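Local coordinates for alpha-glucosidase YIHQ (PDB 5AEG), which cleaves sulfoquinovose from sulfoquinovosyl diacylglycerides and from sulfoquinovosyl glycerol, releasing the sulfosugar that Escherichia coli uses for carbon and sulfur, at residues A[474-479]-A[512-517]; A[520-525]-A[555-560]; A[106-111]-A[219-224]. One frame throughout, in Å; residues are numbered along the deposited sequence.

Overall arrangement
From the N terminus, contact 3 comes first: it pairs 106-111 with 219-224 and closes a loop of 107 residues, rich in strand, within the β-sandwich N-terminal part. The other two follow in the catalytic (β/α)8 barrel. Contact 1 joins loops beyond barrel strands 468-469 and 501-505, closing 32 residues; contact 2 then packs helix 518-528 on helix 552-567, closing 29. All three are in series, so none nests in or crosses another. Contacts 1 and 2 have centres about 17 Å apart and touch, Leu520 packing on Val475 and Trp477. Contact 3 lies across the chain's centre, about 45 Å and 52 Å away between centres.

Contact 1 of 3, residues A[474-479]-A[512-517]; sequences NVDWSL and FEMKRS
Val475 and Met514 interlock two loops of the (β/α)8 barrel, each following a barrel strand. The CG2 methyl of Val475, chi1 having set it between its own N and carbonyl carbon, presses on the opposing backbone, 3.5 Å from Arg516 N, and its CB meets the CB of Arg516 at 3.9 Å, the side chains crossing at about a right angle. Met514 bends at chi3 (-54°) and lays its thioether end against the amide of Asn474, Met514 CE lying 3.5 Å from Asn474 CG. That amide is held by Asp476, with Asn474 ND2 donating to OD2 at 3.2 Å. Asp476 OD1 accepts the backbone N of Ser478, which closes an Asx turn, and Ser478 OG reaches the same oxygen from the same face. Water carries the polar link between the loops: one molecule donates to Val475 O and Lys515 O and accepts from Ser517 N, while another bridges Trp477 NE1 and Ser517 OG. At the N-cap of helix 518-528, Ser517 OG also accepts from Leu520 N. The Arg516 guanidinium reaches the carbonyls of Trp546, Gly506 and His537. Such strand-to-helix loops form the catalytic face of a GH31 barrel; here they border the calcium site and the probable proton donor, Asp472.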
loop_
_atom_site.group_PDB
_atom_site.type_symbol
_atom_site.label_atom_id
_atom_site.label_comp_id
_atom_site.label_asym_id
_atom_site.label_seq_id
_atom_site.Cartn_x
_atom_site.Cartn_y
_atom_site.Cartn_z
ATOM N N ASN A 474 -0.513 -3.521 14.719
ATOM C CA ASN A 474 -0.415 -4.000 16.071
ATOM C C ASN A 474 -1.051 -5.387 16.182
ATOM O O ASN A 474 -2.036 -5.675 15.492
ATOM C CB ASN A 474 -1.131 -3.072 17.028
ATOM C CG ASN A 474 -0.395 -1.693 17.238
ATOM O OD1 ASN A 474 0.737 -1.490 16.810
ATOM N ND2 ASN A 474 -1.088 -0.754 17.852
ATOM N N VAL A 475 -0.617 -6.145 17.187
ATOM C CA VAL A 475 -1.324 -7.385 17.577
ATOM C C VAL A 475 -2.483 -7.044 18.499
ATOM O O VAL A 475 -2.577 -7.548 19.620
ATOM C CB VAL A 475 -0.333 -8.432 18.157
ATOM C CG1 VAL A 475 0.631 -8.880 17.064
ATOM C CG2 VAL A 475 0.412 -7.981 19.413
ATOM N N ASP A 476 -3.387 -6.166 18.031
ATOM C CA ASP A 476 -4.493 -5.647 18.826
ATOM C C ASP A 476 -5.699 -5.556 17.974
ATOM O O ASP A 476 -5.671 -5.948 16.769
ATOM C CB ASP A 476 -4.158 -4.356 19.630
ATOM C CG ASP A 476 -4.118 -3.062 18.801
ATOM O OD1 ASP A 476 -4.614 -2.979 17.621
ATOM O OD2 ASP A 476 -3.594 -2.075 19.367
ATOM N N TRP A 477 -6.777 -5.122 18.603
ATOM C CA TRP A 477 -8.090 -4.986 17.977
ATOM C C TRP A 477 -8.435 -3.521 17.699
ATOM O O TRP A 477 -9.636 -3.153 17.521
ATOM C CB TRP A 477 -9.158 -5.597 18.914
ATOM C CG TRP A 477 -8.902 -7.063 19.331
ATOM C CD1 TRP A 477 -8.225 -7.513 20.428
ATOM C CD2 TRP A 477 -9.376 -8.253 18.643
ATOM N NE1 TRP A 477 -8.228 -8.877 20.453
ATOM C CE2 TRP A 477 -8.966 -9.363 19.412
ATOM C CE3 TRP A 477 -10.165 -8.462 17.500
ATOM C CZ2 TRP A 477 -9.284 -10.702 19.069
ATOM C CZ3 TRP A 477 -10.471 -9.784 17.131
ATOM C CH2 TRP A 477 -10.040 -10.903 17.935
ATOM N N SER A 478 -7.443 -2.653 17.635
ATOM C CA SER A 478 -7.796 -1.196 17.466
ATOM C C SER A 478 -8.339 -0.948 16.076
ATOM O O SER A 478 -7.952 -1.647 15.088
ATOM C CB SER A 478 -6.599 -0.308 17.737
ATOM O OG SER A 478 -5.538 -0.608 16.862
ATOM N N LEU A 479 -9.112 0.110 15.938
ATOM C CA LEU A 479 -9.550 0.565 14.629
ATOM C C LEU A 479 -8.405 1.103 13.800
ATOM O O LEU A 479 -8.312 0.804 12.597
ATOM C CB LEU A 479 -10.614 1.653 14.782
ATOM C CG LEU A 479 -11.970 1.194 15.282
ATOM C CD1 LEU A 479 -12.957 2.366 15.377
ATOM C CD2 LEU A 479 -12.505 0.188 14.275
ATOM N N PHE A 512 5.155 -2.759 24.091
ATOM C CA PHE A 512 4.353 -2.142 25.155
ATOM C C PHE A 512 3.356 -3.105 25.736
ATOM O O PHE A 512 2.188 -2.741 25.940
ATOM C CB PHE A 512 3.645 -0.845 24.643
ATOM C CG PHE A 512 4.564 0.100 23.974
ATOM C CD1 PHE A 512 5.661 0.621 24.665
ATOM C CD2 PHE A 512 4.377 0.474 22.658
ATOM C CE1 PHE A 512 6.563 1.481 24.044
ATOM C CE2 PHE A 512 5.284 1.314 22.034
ATOM C CZ PHE A 512 6.351 1.852 22.719
ATOM N N GLU A 513 3.755 -4.345 25.994
ATOM C CA GLU A 513 2.751 -5.270 26.508
ATOM C C GLU A 513 1.557 -5.659 25.561
ATOM O O GLU A 513 0.590 -6.279 26.014
ATOM C CB GLU A 513 2.172 -4.773 27.865
ATOM C CG GLU A 513 3.250 -4.467 28.939
ATOM C CD GLU A 513 4.396 -5.499 29.012
ATOM O OE1 GLU A 513 4.149 -6.732 29.074
ATOM O OE2 GLU A 513 5.580 -5.078 29.018
ATOM N N MET A 514 1.596 -5.284 24.277
ATOM C CA MET A 514 0.666 -5.892 23.353
ATOM C C MET A 514 1.219 -7.287 23.072
ATOM O O MET A 514 2.399 -7.440 22.824
ATOM C CB MET A 514 0.609 -5.100 22.035
ATOM C CG MET A 514 -0.072 -3.802 22.165
ATOM S SD MET A 514 -0.194 -2.861 20.601
ATOM C CE MET A 514 1.481 -2.760 20.030
ATOM N N LYS A 515 0.376 -8.314 23.100
ATOM C CA LYS A 515 0.764 -9.672 22.724
ATOM C C LYS A 515 -0.423 -10.297 21.986
ATOM O O LYS A 515 -1.576 -10.116 22.363
ATOM C CB LYS A 515 0.996 -10.458 23.995
ATOM C CG LYS A 515 2.051 -9.882 24.973
ATOM C CD LYS A 515 2.133 -10.858 26.176
ATOM C CE LYS A 515 3.407 -10.718 26.981
ATOM N NZ LYS A 515 3.842 -9.316 27.062
ATOM N N ARG A 516 -0.136 -11.083 20.983
ATOM C CA ARG A 516 -1.168 -11.662 20.113
ATOM C C ARG A 516 -1.863 -12.824 20.790
ATOM O O ARG A 516 -1.201 -13.791 21.128
ATOM C CB ARG A 516 -0.565 -12.222 18.866
ATOM C CG ARG A 516 -1.611 -12.562 17.810
ATOM C CD ARG A 516 -1.014 -13.424 16.730
ATOM N NE ARG A 516 -0.023 -12.725 15.854
ATOM C CZ ARG A 516 1.131 -13.183 15.509
ATOM N NH1 ARG A 516 1.534 -14.415 15.885
ATOM N NH2 ARG A 516 1.884 -12.487 14.684
ATOM N N SER A 517 -3.153 -12.693 21.007
ATOM C CA SER A 517 -3.965 -13.823 21.559
ATOM C C SER A 517 -4.248 -14.875 20.463
ATOM O O SER A 517 -4.175 -14.639 19.205
ATOM C CB SER A 517 -5.257 -13.266 22.150
ATOM O OG SER A 517 -6.087 -12.754 21.128
HETATM O O HOH W 1 -3.917 -9.817 21.004
HETATM O O HOH W 2 -2.623 -6.812 22.263
HETATM O O HOH W 3 -6.781 -10.316 22.254
#

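Contact 2 of 3, residues A[520-525]-A[555-560]; sequences LLLRWC and IAHFAR
Phe558 and His557 reach from helix 552-567 toward helix 518-528 and present their rings quite differently. Phe558 offers a face to Cys525: SG sits 3.8 Å from the ring centroid and only 16° off the normal, a sulfur-aromatic contact. The same ring meets Leu521 at its edge, where Leu521 CD2 lies 3.9 Å from Phe558 CE1 and the two side chains cross at about a right angle. For His557 the roles are exchanged. Its face is taken by Leu522, whose CB stands 4.1 Å from the centroid in a CH-pi contact, while Cys525 CB comes in near the ring plane, 4.0 Å from His557 CD2. Cys525 thus touches both rings, with its sulfur over one and its methylene beside the other; a chi1 of -172°, which turns SG away from its own N, carries the sulfur onto Phe558.

The helix segments run almost parallel, 10.3 Å between their axes, as consecutive helices on the outside of a (β/α)8 barrel do. Beneath them passes strand 534-536, which Cys525 touches at Met534 and Phe558 at Thr536; Met275 of helix 265-277 also packs on Phe558.

One polar link joins the segments, a weak one: His557 NE2 donates to Leu522 O at 3.2 Å, bent to 127°. Asp526 OD1 is a second weak acceptor for the same nitrogen. The chemistry implies an interface made chiefly by sulfur, aliphatic and ring contacts, with the histidine proton probably shared between a helix carbonyl and a carboxylate.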
loop_
_atom_site.group_PDB
_atom_site.type_symbol
_atom_site.label_atom_id
_atom_site.label_comp_id
_atom_site.label_asym_id
_atom_site.label_seq_id
_atom_site.Cartn_x
_atom_site.Cartn_y
_atom_site.Cartn_z
ATOM N N LEU A 520 -7.207 -13.494 18.496
ATOM C CA LEU A 520 -6.794 -12.561 17.380
ATOM C C LEU A 520 -6.231 -13.329 16.190
ATOM O O LEU A 520 -6.607 -13.061 15.049
ATOM C CB LEU A 520 -5.850 -11.478 17.912
ATOM C CG LEU A 520 -5.458 -10.432 16.859
ATOM C CD1 LEU A 520 -6.724 -9.694 16.396
ATOM C CD2 LEU A 520 -4.456 -9.443 17.503
ATOM N N LEU A 521 -5.350 -14.317 16.423
ATOM C CA LEU A 521 -4.818 -15.083 15.371
ATOM C C LEU A 521 -5.926 -15.760 14.553
ATOM O O LEU A 521 -5.882 -15.760 13.349
ATOM C CB LEU A 521 -3.854 -16.177 15.879
ATOM C CG LEU A 521 -3.096 -16.951 14.833
ATOM C CD1 LEU A 521 -2.126 -16.027 14.041
ATOM C CD2 LEU A 521 -2.256 -18.060 15.468
ATOM N N LEU A 522 -6.873 -16.396 15.221
ATOM C CA LEU A 522 -7.931 -17.154 14.555
ATOM C C LEU A 522 -8.910 -16.260 13.817
ATOM O O LEU A 522 -9.272 -16.577 12.680
ATOM C CB LEU A 522 -8.674 -18.070 15.559
ATOM C CG LEU A 522 -7.769 -19.079 16.295
ATOM C CD1 LEU A 522 -8.615 -20.156 16.941
ATOM C CD2 LEU A 522 -6.705 -19.733 15.491
ATOM N N ARG A 523 -9.284 -15.136 14.400
ATOM C CA ARG A 523 -10.110 -14.169 13.677
ATOM C C ARG A 523 -9.370 -13.584 12.432
ATOM O O ARG A 523 -9.980 -13.323 11.401
ATOM C CB ARG A 523 -10.485 -13.052 14.595
ATOM C CG ARG A 523 -11.583 -13.391 15.540
ATOM C CD ARG A 523 -12.905 -13.620 14.890
ATOM N NE ARG A 523 -13.957 -13.544 15.931
ATOM C CZ ARG A 523 -15.208 -13.997 15.792
ATOM N NH1 ARG A 523 -15.574 -14.541 14.664
ATOM N NH2 ARG A 523 -16.084 -13.879 16.801
ATOM N N TRP A 524 -8.042 -13.384 12.542
ATOM C CA TRP A 524 -7.295 -12.871 11.436
ATOM C C TRP A 524 -7.169 -13.904 10.342
ATOM O O TRP A 524 -7.225 -13.584 9.146
ATOM C CB TRP A 524 -5.899 -12.367 11.866
ATOM C CG TRP A 524 -5.409 -11.185 11.134
ATOM C CD1 TRP A 524 -5.228 -11.031 9.811
ATOM C CD2 TRP A 524 -4.907 -10.012 11.741
ATOM N NE1 TRP A 524 -4.669 -9.802 9.521
ATOM C CE2 TRP A 524 -4.467 -9.138 10.682
ATOM C CE3 TRP A 524 -4.785 -9.617 13.052
ATOM C CZ2 TRP A 524 -3.934 -7.895 10.909
ATOM C CZ3 TRP A 524 -4.264 -8.318 13.306
ATOM C CH2 TRP A 524 -3.859 -7.488 12.225
ATOM N N CYS A 525 -7.038 -15.184 10.746
ATOM C CA CYS A 525 -7.020 -16.263 9.788
ATOM C C CYS A 525 -8.351 -16.279 9.022
ATOM O O CYS A 525 -8.366 -16.521 7.830
ATOM C CB CYS A 525 -6.775 -17.617 10.501
ATOM S SG CYS A 525 -6.511 -18.956 9.314
ATOM N N ILE A 555 -4.233 -25.325 15.097
ATOM C CA ILE A 555 -3.829 -26.023 13.897
ATOM C C ILE A 555 -5.078 -26.477 13.088
ATOM O O ILE A 555 -5.126 -26.318 11.856
ATOM C CB ILE A 555 -2.890 -27.265 14.223
ATOM C CG1 ILE A 555 -1.516 -26.756 14.757
ATOM C CG2 ILE A 555 -2.637 -28.070 12.983
ATOM C CD1 ILE A 555 -0.703 -27.794 15.496
ATOM N N ALA A 556 -6.085 -27.045 13.777
ATOM C CA ALA A 556 -7.268 -27.500 13.044
ATOM C C ALA A 556 -8.005 -26.286 12.401
ATOM O O ALA A 556 -8.710 -26.400 11.394
ATOM C CB ALA A 556 -8.233 -28.232 13.985
ATOM N N HIS A 557 -7.951 -25.150 13.110
ATOM C CA HIS A 557 -8.516 -23.907 12.571
ATOM C C HIS A 557 -7.858 -23.493 11.277
ATOM O O HIS A 557 -8.569 -23.247 10.274
ATOM C CB HIS A 557 -8.521 -22.761 13.603
ATOM C CG HIS A 557 -9.235 -21.562 13.118
ATOM N ND1 HIS A 557 -10.611 -21.485 13.090
ATOM C CD2 HIS A 557 -8.783 -20.452 12.477
ATOM C CE1 HIS A 557 -10.960 -20.331 12.547
ATOM N NE2 HIS A 557 -9.881 -19.713 12.154
ATOM N N PHE A 558 -6.521 -23.447 11.231
ATOM C CA PHE A 558 -5.778 -23.279 9.986
ATOM C C PHE A 558 -6.147 -24.347 8.924
ATOM O O PHE A 558 -6.244 -24.026 7.706
ATOM C CB PHE A 558 -4.253 -23.213 10.299
ATOM C CG PHE A 558 -3.793 -21.834 10.714
ATOM C CD1 PHE A 558 -3.977 -21.345 12.014
ATOM C CD2 PHE A 558 -3.321 -20.981 9.730
ATOM C CE1 PHE A 558 -3.589 -20.056 12.341
ATOM C CE2 PHE A 558 -2.939 -19.712 10.052
ATOM C CZ PHE A 558 -3.101 -19.244 11.338
ATOM N N ALA A 559 -6.295 -25.617 9.354
ATOM C CA ALA A 559 -6.701 -26.681 8.395
ATOM C C ALA A 559 -8.081 -26.289 7.732
ATOM O O ALA A 559 -8.178 -26.263 6.531
ATOM C CB ALA A 559 -6.748 -28.078 9.044
ATOM N N ARG A 560 -9.042 -25.883 8.530
ATOM C CA ARG A 560 -10.381 -25.521 8.035
ATOM C C ARG A 560 -10.335 -24.319 7.110
ATOM O O ARG A 560 -10.840 -24.372 5.998
ATOM C CB ARG A 560 -11.323 -25.263 9.203
ATOM C CG ARG A 560 -12.721 -24.645 8.855
ATOM C CD ARG A 560 -13.462 -24.070 10.082
ATOM N NE ARG A 560 -14.692 -23.375 9.687
ATOM C CZ ARG A 560 -15.799 -23.981 9.232
ATOM N NH1 ARG A 560 -15.888 -25.294 9.188
ATOM N NH2 ARG A 560 -16.848 -23.277 8.830
#

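Contact 3 of 3, residues A[106-111]-A[219-224]; sequences ELQNDN and EDKATL
Gln108 NE2 spends two N-H bonds at once, one across to Asp220 OD2 at 3.0 Å and one back to Asn109 O, also at 3.0 Å. Both acceptors lie in the plane of the amide and both bonds are nearly straight, 173° for the carboxylate, so the amide is fixed in rotation. The residues belong to an antiparallel strand pair, 103-109 beside 221-228, in the galactose mutarotase-like β-sandwich at the N-terminal end of this GH31 enzyme.

Gln108 gets there by bending at chi2 (61°), which lays its side chain alongside that of Asp220, pointing the same way with the flat groups 41° apart. Asp220 OD2 receives the N-H on its anti side. The other end of the amide, OE1, rests 3.3 Å from Lys221 CB. With an alanine here the amide is gone, and Asp220 OD2 would probably be left without this donor while a gap opened beside Lys221.

Along the backbones, Leu107 and Ala222 form the hydrogen-bonded pair, with Leu107 N to Ala222 O at 2.7 Å. Gln108 with Lys221 and Glu106 with Thr223 are the non-hydrogen-bonded pairs around it. Past the last bridge Asn109 N still donates to Asp220 O, at 2.8 Å, and Asn109 ND2 is held by His114 O. Leu107 and Ala222 turn to the buried face, where Leu39 of strand 39-49 and Ile117 of strand 116-122, neither strand paired with 103-109, also pack on Leu107. On the Gln108 side, a water donates to Leu107 O at 2.9 Å and makes a weak hydrogen bond with Thr223 OG1 at 3.4 Å.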
loop_
_atom_site.group_PDB
_atom_site.type_symbol
_atom_site.label_atom_id
_atom_site.label_comp_id
_atom_site.label_asym_id
_atom_site.label_seq_id
_atom_site.Cartn_x
_atom_site.Cartn_y
_atom_site.Cartn_z
ATOM N N GLU A 106 -0.735 22.100 -16.439
ATOM C CA GLU A 106 0.705 22.228 -16.241
ATOM C C GLU A 106 0.975 23.607 -15.661
ATOM O O GLU A 106 0.836 24.629 -16.367
ATOM C CB GLU A 106 1.460 22.064 -17.556
ATOM C CG GLU A 106 1.487 20.668 -18.118
ATOM C CD GLU A 106 1.913 20.684 -19.580
ATOM O OE1 GLU A 106 1.194 21.305 -20.393
ATOM O OE2 GLU A 106 2.959 20.119 -19.895
ATOM N N LEU A 107 1.437 23.639 -14.408
ATOM C CA LEU A 107 1.635 24.881 -13.687
ATOM C C LEU A 107 3.119 25.122 -13.565
ATOM O O LEU A 107 3.865 24.227 -13.162
ATOM C CB LEU A 107 1.056 24.729 -12.313
ATOM C CG LEU A 107 0.095 25.725 -11.814
ATOM C CD1 LEU A 107 -0.493 25.174 -10.501
ATOM C CD2 LEU A 107 0.820 27.045 -11.653
ATOM N N GLN A 108 3.573 26.344 -13.872
ATOM C CA GLN A 108 4.963 26.699 -13.643
ATOM C C GLN A 108 5.093 28.103 -13.018
ATOM O O GLN A 108 4.629 29.063 -13.599
ATOM C CB GLN A 108 5.739 26.547 -14.963
ATOM C CG GLN A 108 7.222 26.953 -14.935
ATOM C CD GLN A 108 8.067 26.117 -13.948
ATOM O OE1 GLN A 108 8.339 24.935 -14.178
ATOM N NE2 GLN A 108 8.450 26.722 -12.808
ATOM N N ASN A 109 5.680 28.206 -11.821
ATOM C CA ASN A 109 5.817 29.461 -11.134
ATOM C C ASN A 109 6.939 30.250 -11.880
ATOM O O ASN A 109 7.823 29.634 -12.496
ATOM C CB ASN A 109 6.182 29.301 -9.675
ATOM C CG ASN A 109 5.025 28.793 -8.841
ATOM O OD1 ASN A 109 3.912 28.672 -9.330
ATOM N ND2 ASN A 109 5.294 28.499 -7.549
ATOM N N ASP A 110 6.850 31.567 -11.791
ATOM C CA ASP A 110 7.838 32.507 -12.393
ATOM C C ASP A 110 9.254 32.147 -12.159
ATOM O O ASP A 110 10.054 32.115 -13.035
ATOM C CB ASP A 110 7.577 33.961 -11.890
ATOM C CG ASP A 110 7.460 34.111 -10.308
ATOM O OD1 ASP A 110 7.579 33.071 -9.525
ATOM O OD2 ASP A 110 7.157 35.268 -9.792
ATOM N N ASN A 111 9.610 31.837 -10.938
ATOM C CA ASN A 111 10.957 31.295 -10.718
ATOM C C ASN A 111 10.989 30.213 -9.640
ATOM O O ASN A 111 10.041 30.134 -8.760
ATOM C CB ASN A 111 11.886 32.452 -10.380
ATOM C CG ASN A 111 11.510 33.140 -9.092
ATOM O OD1 ASN A 111 11.743 32.626 -7.992
ATOM N ND2 ASN A 111 10.924 34.292 -9.203
ATOM N N GLU A 219 6.751 22.601 -4.360
ATOM C CA GLU A 219 7.547 22.694 -5.568
ATOM C C GLU A 219 7.075 23.955 -6.329
ATOM O O GLU A 219 6.057 24.547 -5.993
ATOM C CB GLU A 219 7.419 21.464 -6.455
ATOM C CG GLU A 219 8.651 21.162 -7.282
ATOM C CD GLU A 219 8.744 19.757 -7.814
ATOM O OE1 GLU A 219 8.009 18.806 -7.381
ATOM O OE2 GLU A 219 9.594 19.586 -8.712
ATOM N N ASP A 220 7.916 24.390 -7.260
ATOM C CA ASP A 220 7.634 25.507 -8.141
ATOM C C ASP A 220 6.923 25.171 -9.388
ATOM O O ASP A 220 6.592 26.087 -10.184
ATOM C CB ASP A 220 9.002 26.139 -8.519
ATOM C CG ASP A 220 9.846 25.183 -9.364
ATOM O OD1 ASP A 220 10.256 24.129 -8.846
ATOM O OD2 ASP A 220 9.990 25.388 -10.575
ATOM N N LYS A 221 6.612 23.885 -9.614
ATOM C CA LYS A 221 5.859 23.484 -10.772
ATOM C C LYS A 221 4.955 22.338 -10.383
ATOM O O LYS A 221 5.199 21.650 -9.379
ATOM C CB LYS A 221 6.811 23.046 -11.872
ATOM C CG LYS A 221 7.539 21.705 -11.673
ATOM C CD LYS A 221 8.807 21.547 -12.535
ATOM C CE LYS A 221 8.950 20.198 -13.242
ATOM N NZ LYS A 221 9.051 18.969 -12.396
ATOM N N ALA A 222 3.905 22.142 -11.153
ATOM C CA ALA A 222 3.018 20.987 -10.947
ATOM C C ALA A 222 2.403 20.528 -12.231
ATOM O O ALA A 222 2.027 21.355 -13.075
ATOM C CB ALA A 222 1.956 21.377 -9.986
ATOM N N THR A 223 2.235 19.221 -12.368
ATOM C CA THR A 223 1.518 18.649 -13.492
ATOM C C THR A 223 0.434 17.720 -12.967
ATOM O O THR A 223 0.775 16.757 -12.233
ATOM C CB THR A 223 2.467 17.820 -14.325
ATOM O OG1 THR A 223 3.511 18.683 -14.845
ATOM C CG2 THR A 223 1.718 17.179 -15.451
ATOM N N LEU A 224 -0.808 18.006 -13.333
ATOM C CA LEU A 224 -1.972 17.229 -12.902
ATOM C C LEU A 224 -2.712 16.685 -14.134
ATOM O O LEU A 224 -2.884 17.399 -15.117
ATOM C CB LEU A 224 -2.956 18.115 -12.142
ATOM C CG LEU A 224 -2.436 18.921 -10.970
ATOM C CD1 LEU A 224 -1.827 20.258 -11.441
ATOM C CD2 LEU A 224 -3.529 19.133 -9.932
HETATM O O HOH W 4 4.173 21.988 -14.997
#